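Local atomic coordinates of adherence and virulence protein A (Streptococcus pneumoniae, PDB entry 6PON), a protein that probably binds fibronectin and promotes adherence and virulence of the pneumococcus. Residues S170-I184 / N194-T206. Numbering follows the deposited sequence.
Sequences SLNPFTIKDEKLFEI and NLQSLFQGLGRDT
The backbone N-H of Gln200 is donated to Leu171 O, with Gln200 N and Leu171 O 2.9 Å apart, and it points almost straight at the acceptor (166°), although the donor sits well above the carbonyl plane and not on a lone pair. A second bond runs the other way, from Leu171 N to Leu198 O at 3.0 Å, but its bent N-H direction marks it as weak. Together they bridge Leu171 and Phe199, whose CA atoms lie 4.6 Å apart; it is a single bridge, helped by a CA-H...O contact from Phe199 CA to Leu171 O. Ser170 OG also lies close to Gln200 N, but at an angle too poor for a bond. Beyond the bridge, Asn172 ND2 is hydrogen-bonded to Glu95 and Gln200 O to Asn96, while Asn172 OD1 closes an Asx turn onto Phe174 N. The Phe199 side of the bridge lies in the linker between helices 192-198 and 204-225; this short connection would suit a helix-two-turns-helix element, the clan of the NFACT family, though the assignment to these helices is tentative. There Gln196 NE2 spans the bend to Leu202 O at 2.9 Å, with a nearly linear N-H (174°) and the acceptor in the amide plane. Phe199 sets its CG beside its own backbone N (chi1 -62°), and the ring extends from the bridge into apolar side chains of 170-184. Pro173 CB meets Phe199 CD1 obliquely at 3.8 Å, whereas Ile176 CD1 comes in at the ring edge, 4.2 Å from Phe199 CE1. Leu181 CD1 and Ile184 CD1 both approach Phe199 CZ obliquely, Ile184 CD1 at 4.1 Å, and Phe222 of the second subunit meets the same ring. Farther out, Ile184 slides past Leu198 in the opposite direction, Ile184 CG2 to Leu198 CD1 3.9 Å, and Pro173 CG passes Leu202 CD1 likewise.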
loop_
_atom_site.group_PDB
_atom_site.type_symbol
_atom_site.label_atom_id
_atom_site.label_comp_id
_atom_site.label_asym_id
_atom_site.label_seq_id
_atom_site.Cartn_x
_atom_site.Cartn_y
_atom_site.Cartn_z
ATOM N N SER B 170 1.087 -3.349 -23.746
ATOM C CA SER B 170 0.927 -3.122 -22.313
ATOM C C SER B 170 -0.515 -3.369 -21.876
ATOM O O SER B 170 -1.275 -4.015 -22.606
ATOM C CB SER B 170 1.356 -1.713 -21.932
ATOM O OG SER B 170 0.381 -0.778 -22.338
ATOM N N LEU B 171 -0.892 -2.860 -20.689
ATOM C CA LEU B 171 -2.082 -3.330 -19.986
ATOM C C LEU B 171 -2.979 -2.175 -19.556
ATOM O O LEU B 171 -2.508 -1.177 -19.003
ATOM C CB LEU B 171 -1.699 -4.145 -18.745
ATOM C CG LEU B 171 -1.042 -5.510 -18.926
ATOM C CD1 LEU B 171 -0.502 -5.975 -17.596
ATOM C CD2 LEU B 171 -2.022 -6.520 -19.477
ATOM N N ASN B 172 -4.275 -2.337 -19.775
ATOM C CA ASN B 172 -5.248 -1.320 -19.405
ATOM C C ASN B 172 -5.393 -1.240 -17.886
ATOM O O ASN B 172 -5.908 -2.186 -17.275
ATOM C CB ASN B 172 -6.582 -1.641 -20.068
ATOM C CG ASN B 172 -7.605 -0.544 -19.891
ATOM O OD1 ASN B 172 -7.521 0.259 -18.958
ATOM N ND2 ASN B 172 -8.587 -0.501 -20.793
ATOM N N PRO B 173 -4.996 -0.134 -17.245
ATOM C CA PRO B 173 -5.009 -0.090 -15.772
ATOM C C PRO B 173 -6.396 -0.040 -15.171
ATOM O O PRO B 173 -6.542 -0.343 -13.985
ATOM C CB PRO B 173 -4.220 1.191 -15.447
ATOM C CG PRO B 173 -4.419 2.048 -16.639
ATOM C CD PRO B 173 -4.519 1.129 -17.831
ATOM N N PHE B 174 -7.412 0.352 -15.933
ATOM C CA PHE B 174 -8.764 0.419 -15.385
ATOM C C PHE B 174 -9.367 -0.968 -15.204
ATOM O O PHE B 174 -10.198 -1.163 -14.319
ATOM C CB PHE B 174 -9.671 1.266 -16.296
ATOM C CG PHE B 174 -9.393 2.739 -16.238
ATOM C CD1 PHE B 174 -9.940 3.518 -15.243
ATOM C CD2 PHE B 174 -8.585 3.342 -17.175
ATOM C CE1 PHE B 174 -9.681 4.876 -15.171
ATOM C CE2 PHE B 174 -8.323 4.691 -17.113
ATOM C CZ PHE B 174 -8.874 5.459 -16.103
ATOM N N THR B 175 -8.972 -1.935 -16.031
ATOM C CA THR B 175 -9.665 -3.217 -16.125
ATOM C C THR B 175 -8.805 -4.407 -15.748
ATOM O O THR B 175 -9.301 -5.536 -15.793
ATOM C CB THR B 175 -10.192 -3.449 -17.546
ATOM O OG1 THR B 175 -9.083 -3.430 -18.461
ATOM C CG2 THR B 175 -11.178 -2.366 -17.937
ATOM N N ILE B 176 -7.531 -4.203 -15.406
ATOM C CA ILE B 176 -6.672 -5.336 -15.082
ATOM C C ILE B 176 -7.205 -6.041 -13.847
ATOM O O ILE B 176 -7.744 -5.410 -12.925
ATOM C CB ILE B 176 -5.228 -4.871 -14.864
ATOM C CG1 ILE B 176 -4.324 -6.087 -14.631
ATOM C CG2 ILE B 176 -5.175 -3.857 -13.699
ATOM C CD1 ILE B 176 -2.916 -5.734 -14.154
ATOM N N LYS B 177 -7.069 -7.362 -13.835
ATOM C CA LYS B 177 -7.626 -8.195 -12.785
ATOM C C LYS B 177 -6.753 -8.163 -11.534
ATOM O O LYS B 177 -5.551 -7.877 -11.579
ATOM C CB LYS B 177 -7.785 -9.630 -13.282
ATOM C CG LYS B 177 -8.701 -9.737 -14.489
ATOM C CD LYS B 177 -8.991 -11.194 -14.855
ATOM C CE LYS B 177 -10.329 -11.684 -14.307
ATOM N NZ LYS B 177 -10.245 -12.266 -12.938
ATOM N N ASP B 178 -7.390 -8.459 -10.401
ATOM C CA ASP B 178 -6.693 -8.438 -9.122
ATOM C C ASP B 178 -5.406 -9.250 -9.178
ATOM O O ASP B 178 -4.333 -8.775 -8.784
ATOM C CB ASP B 178 -7.612 -8.971 -8.025
ATOM C CG ASP B 178 -8.561 -7.916 -7.473
ATOM O OD1 ASP B 178 -8.421 -6.721 -7.816
ATOM O OD2 ASP B 178 -9.431 -8.291 -6.650
ATOM N N GLU B 179 -5.496 -10.474 -9.690
ATOM C CA GLU B 179 -4.375 -11.398 -9.627
ATOM C C GLU B 179 -3.159 -10.847 -10.362
ATOM O O GLU B 179 -2.037 -10.854 -9.834
ATOM C CB GLU B 179 -4.824 -12.741 -10.197
ATOM C CG GLU B 179 -3.742 -13.646 -10.740
ATOM C CD GLU B 179 -4.346 -14.723 -11.636
ATOM O OE1 GLU B 179 -5.606 -14.830 -11.665
ATOM O OE2 GLU B 179 -3.565 -15.446 -12.311
ATOM N N LYS B 180 -3.368 -10.351 -11.584
ATOM C CA LYS B 180 -2.269 -9.775 -12.352
ATOM C C LYS B 180 -1.738 -8.509 -11.688
ATOM O O LYS B 180 -0.517 -8.288 -11.642
ATOM C CB LYS B 180 -2.729 -9.489 -13.783
ATOM C CG LYS B 180 -1.616 -9.035 -14.706
ATOM C CD LYS B 180 -0.574 -10.119 -14.840
ATOM C CE LYS B 180 0.371 -9.855 -15.997
ATOM N NZ LYS B 180 1.281 -11.029 -16.252
ATOM N N LEU B 181 -2.636 -7.681 -11.134
ATOM C CA LEU B 181 -2.212 -6.409 -10.556
ATOM C C LEU B 181 -1.379 -6.622 -9.303
ATOM O O LEU B 181 -0.385 -5.919 -9.088
ATOM C CB LEU B 181 -3.433 -5.531 -10.252
ATOM C CG LEU B 181 -3.188 -4.164 -9.590
ATOM C CD1 LEU B 181 -2.246 -3.296 -10.424
ATOM C CD2 LEU B 181 -4.499 -3.439 -9.331
ATOM N N PHE B 182 -1.782 -7.578 -8.461
ATOM C CA PHE B 182 -1.041 -7.878 -7.238
ATOM C C PHE B 182 0.378 -8.331 -7.564
ATOM O O PHE B 182 1.356 -7.804 -7.022
ATOM C CB PHE B 182 -1.800 -8.947 -6.441
ATOM C CG PHE B 182 -1.337 -9.112 -5.024
ATOM C CD1 PHE B 182 -0.230 -9.901 -4.727
ATOM C CD2 PHE B 182 -2.031 -8.514 -3.982
ATOM C CE1 PHE B 182 0.191 -10.075 -3.418
ATOM C CE2 PHE B 182 -1.612 -8.671 -2.670
ATOM C CZ PHE B 182 -0.500 -9.456 -2.388
ATOM N N GLU B 183 0.502 -9.303 -8.467
ATOM C CA GLU B 183 1.805 -9.767 -8.939
ATOM C C GLU B 183 2.673 -8.605 -9.403
ATOM O O GLU B 183 3.849 -8.501 -9.026
ATOM C CB GLU B 183 1.595 -10.779 -10.071
ATOM C CG GLU B 183 2.795 -11.030 -10.982
ATOM C CD GLU B 183 2.423 -11.844 -12.234
ATOM O OE1 GLU B 183 3.310 -12.014 -13.108
ATOM O OE2 GLU B 183 1.254 -12.313 -12.339
ATOM N N ILE B 184 2.103 -7.723 -10.230
ATOM C CA ILE B 184 2.839 -6.559 -10.719
ATOM C C ILE B 184 3.300 -5.685 -9.562
ATOM O O ILE B 184 4.426 -5.181 -9.559
ATOM C CB ILE B 184 1.977 -5.755 -11.711
ATOM C CG1 ILE B 184 1.776 -6.547 -13.004
ATOM C CG2 ILE B 184 2.617 -4.426 -12.007
ATOM C CD1 ILE B 184 0.863 -5.872 -13.985
ATOM N N ASN B 194 8.602 2.665 -15.405
ATOM C CA ASN B 194 8.149 1.284 -15.552
ATOM C C ASN B 194 6.628 1.190 -15.529
ATOM O O ASN B 194 6.053 0.304 -16.169
ATOM C CB ASN B 194 8.755 0.379 -14.484
ATOM C CG ASN B 194 8.746 -1.083 -14.901
ATOM O OD1 ASN B 194 8.923 -1.391 -16.083
ATOM N ND2 ASN B 194 8.515 -1.990 -13.945
ATOM N N LEU B 195 5.955 2.110 -14.838
ATOM C CA LEU B 195 4.499 2.133 -14.897
ATOM C C LEU B 195 4.013 2.510 -16.294
ATOM O O LEU B 195 3.006 1.972 -16.778
ATOM C CB LEU B 195 3.965 3.107 -13.855
ATOM C CG LEU B 195 4.163 2.710 -12.391
ATOM C CD1 LEU B 195 4.025 3.917 -11.478
ATOM C CD2 LEU B 195 3.157 1.643 -12.012
ATOM N N GLN B 196 4.711 3.434 -16.962
ATOM C CA GLN B 196 4.306 3.805 -18.315
ATOM C C GLN B 196 4.469 2.638 -19.264
ATOM O O GLN B 196 3.657 2.448 -20.173
ATOM C CB GLN B 196 5.115 4.991 -18.819
ATOM C CG GLN B 196 4.741 6.296 -18.217
ATOM C CD GLN B 196 5.408 7.431 -18.951
ATOM O OE1 GLN B 196 6.625 7.625 -18.842
ATOM N NE2 GLN B 196 4.614 8.196 -19.715
ATOM N N SER B 197 5.511 1.836 -19.056
ATOM C CA SER B 197 5.728 0.651 -19.867
ATOM C C SER B 197 4.809 -0.504 -19.485
ATOM O O SER B 197 4.514 -1.352 -20.329
ATOM C CB SER B 197 7.167 0.197 -19.740
ATOM O OG SER B 197 7.232 -1.174 -20.058
ATOM N N LEU B 198 4.389 -0.591 -18.225
ATOM C CA LEU B 198 3.454 -1.648 -17.856
ATOM C C LEU B 198 2.019 -1.301 -18.272
ATOM O O LEU B 198 1.244 -2.182 -18.665
ATOM C CB LEU B 198 3.536 -1.913 -16.349
ATOM C CG LEU B 198 4.868 -2.472 -15.812
ATOM C CD1 LEU B 198 4.995 -2.306 -14.295
ATOM C CD2 LEU B 198 5.012 -3.921 -16.184
ATOM N N PHE B 199 1.643 -0.036 -18.207
ATOM C CA PHE B 199 0.247 0.319 -18.365
ATOM C C PHE B 199 0.056 1.247 -19.557
ATOM O O PHE B 199 0.922 2.057 -19.893
ATOM C CB PHE B 199 -0.300 0.919 -17.065
ATOM C CG PHE B 199 -0.257 -0.055 -15.908
ATOM C CD1 PHE B 199 -1.203 -1.052 -15.794
ATOM C CD2 PHE B 199 0.753 0.004 -14.961
ATOM C CE1 PHE B 199 -1.156 -1.965 -14.742
ATOM C CE2 PHE B 199 0.801 -0.901 -13.901
ATOM C CZ PHE B 199 -0.155 -1.886 -13.798
ATOM N N GLN B 200 -1.083 1.053 -20.216
ATOM C CA GLN B 200 -1.488 1.791 -21.403
ATOM C C GLN B 200 -2.157 3.103 -21.012
ATOM O O GLN B 200 -3.009 3.130 -20.121
ATOM C CB GLN B 200 -2.460 0.932 -22.212
ATOM C CG GLN B 200 -2.947 1.543 -23.496
ATOM C CD GLN B 200 -4.039 0.703 -24.133
ATOM O OE1 GLN B 200 -4.805 0.036 -23.435
ATOM N NE2 GLN B 200 -4.110 0.728 -25.465
ATOM N N GLY B 201 -1.784 4.183 -21.691
ATOM C CA GLY B 201 -2.514 5.424 -21.533
ATOM C C GLY B 201 -2.078 6.275 -20.368
ATOM O O GLY B 201 -2.876 7.069 -19.852
ATOM N N LEU B 202 -0.832 6.132 -19.933
ATOM C CA LEU B 202 -0.285 6.877 -18.807
ATOM C C LEU B 202 0.742 7.856 -19.355
ATOM O O LEU B 202 1.816 7.442 -19.800
ATOM C CB LEU B 202 0.333 5.925 -17.784
ATOM C CG LEU B 202 -0.603 5.439 -16.669
ATOM C CD1 LEU B 202 -1.983 5.060 -17.185
ATOM C CD2 LEU B 202 0.016 4.290 -15.869
ATOM N N GLY B 203 0.395 9.150 -19.369
ATOM C CA GLY B 203 1.376 10.182 -19.634
ATOM C C GLY B 203 2.385 10.258 -18.505
ATOM O O GLY B 203 2.245 9.614 -17.467
ATOM N N ARG B 204 3.429 11.070 -18.699
ATOM C CA ARG B 204 4.511 11.082 -17.712
ATOM C C ARG B 204 4.062 11.759 -16.413
ATOM O O ARG B 204 4.374 11.280 -15.316
ATOM C CB ARG B 204 5.770 11.734 -18.312
ATOM C CG ARG B 204 6.687 12.461 -17.315
ATOM C CD ARG B 204 7.912 13.179 -17.949
ATOM N NE ARG B 204 7.573 14.184 -18.966
ATOM C CZ ARG B 204 7.089 15.403 -18.720
ATOM N NH1 ARG B 204 6.816 15.799 -17.474
ATOM N NH2 ARG B 204 6.844 16.205 -19.746
ATOM N N ASP B 205 3.268 12.827 -16.507
ATOM C CA ASP B 205 2.771 13.456 -15.286
ATOM C C ASP B 205 1.825 12.532 -14.529
ATOM O O ASP B 205 1.934 12.393 -13.304
ATOM C CB ASP B 205 2.095 14.790 -15.593
ATOM C CG ASP B 205 0.955 14.680 -16.615
ATOM O OD1 ASP B 205 0.982 13.813 -17.527
ATOM O OD2 ASP B 205 0.022 15.508 -16.500
ATOM N N THR B 206 0.897 11.891 -15.236
ATOM C CA THR B 206 0.059 10.868 -14.617
ATOM C C THR B 206 0.915 9.814 -13.920
ATOM O O THR B 206 0.644 9.435 -12.776
ATOM C CB THR B 206 -0.849 10.219 -15.676
ATOM O OG1 THR B 206 -1.662 11.226 -16.282
ATOM C CG2 THR B 206 -1.767 9.176 -15.064
#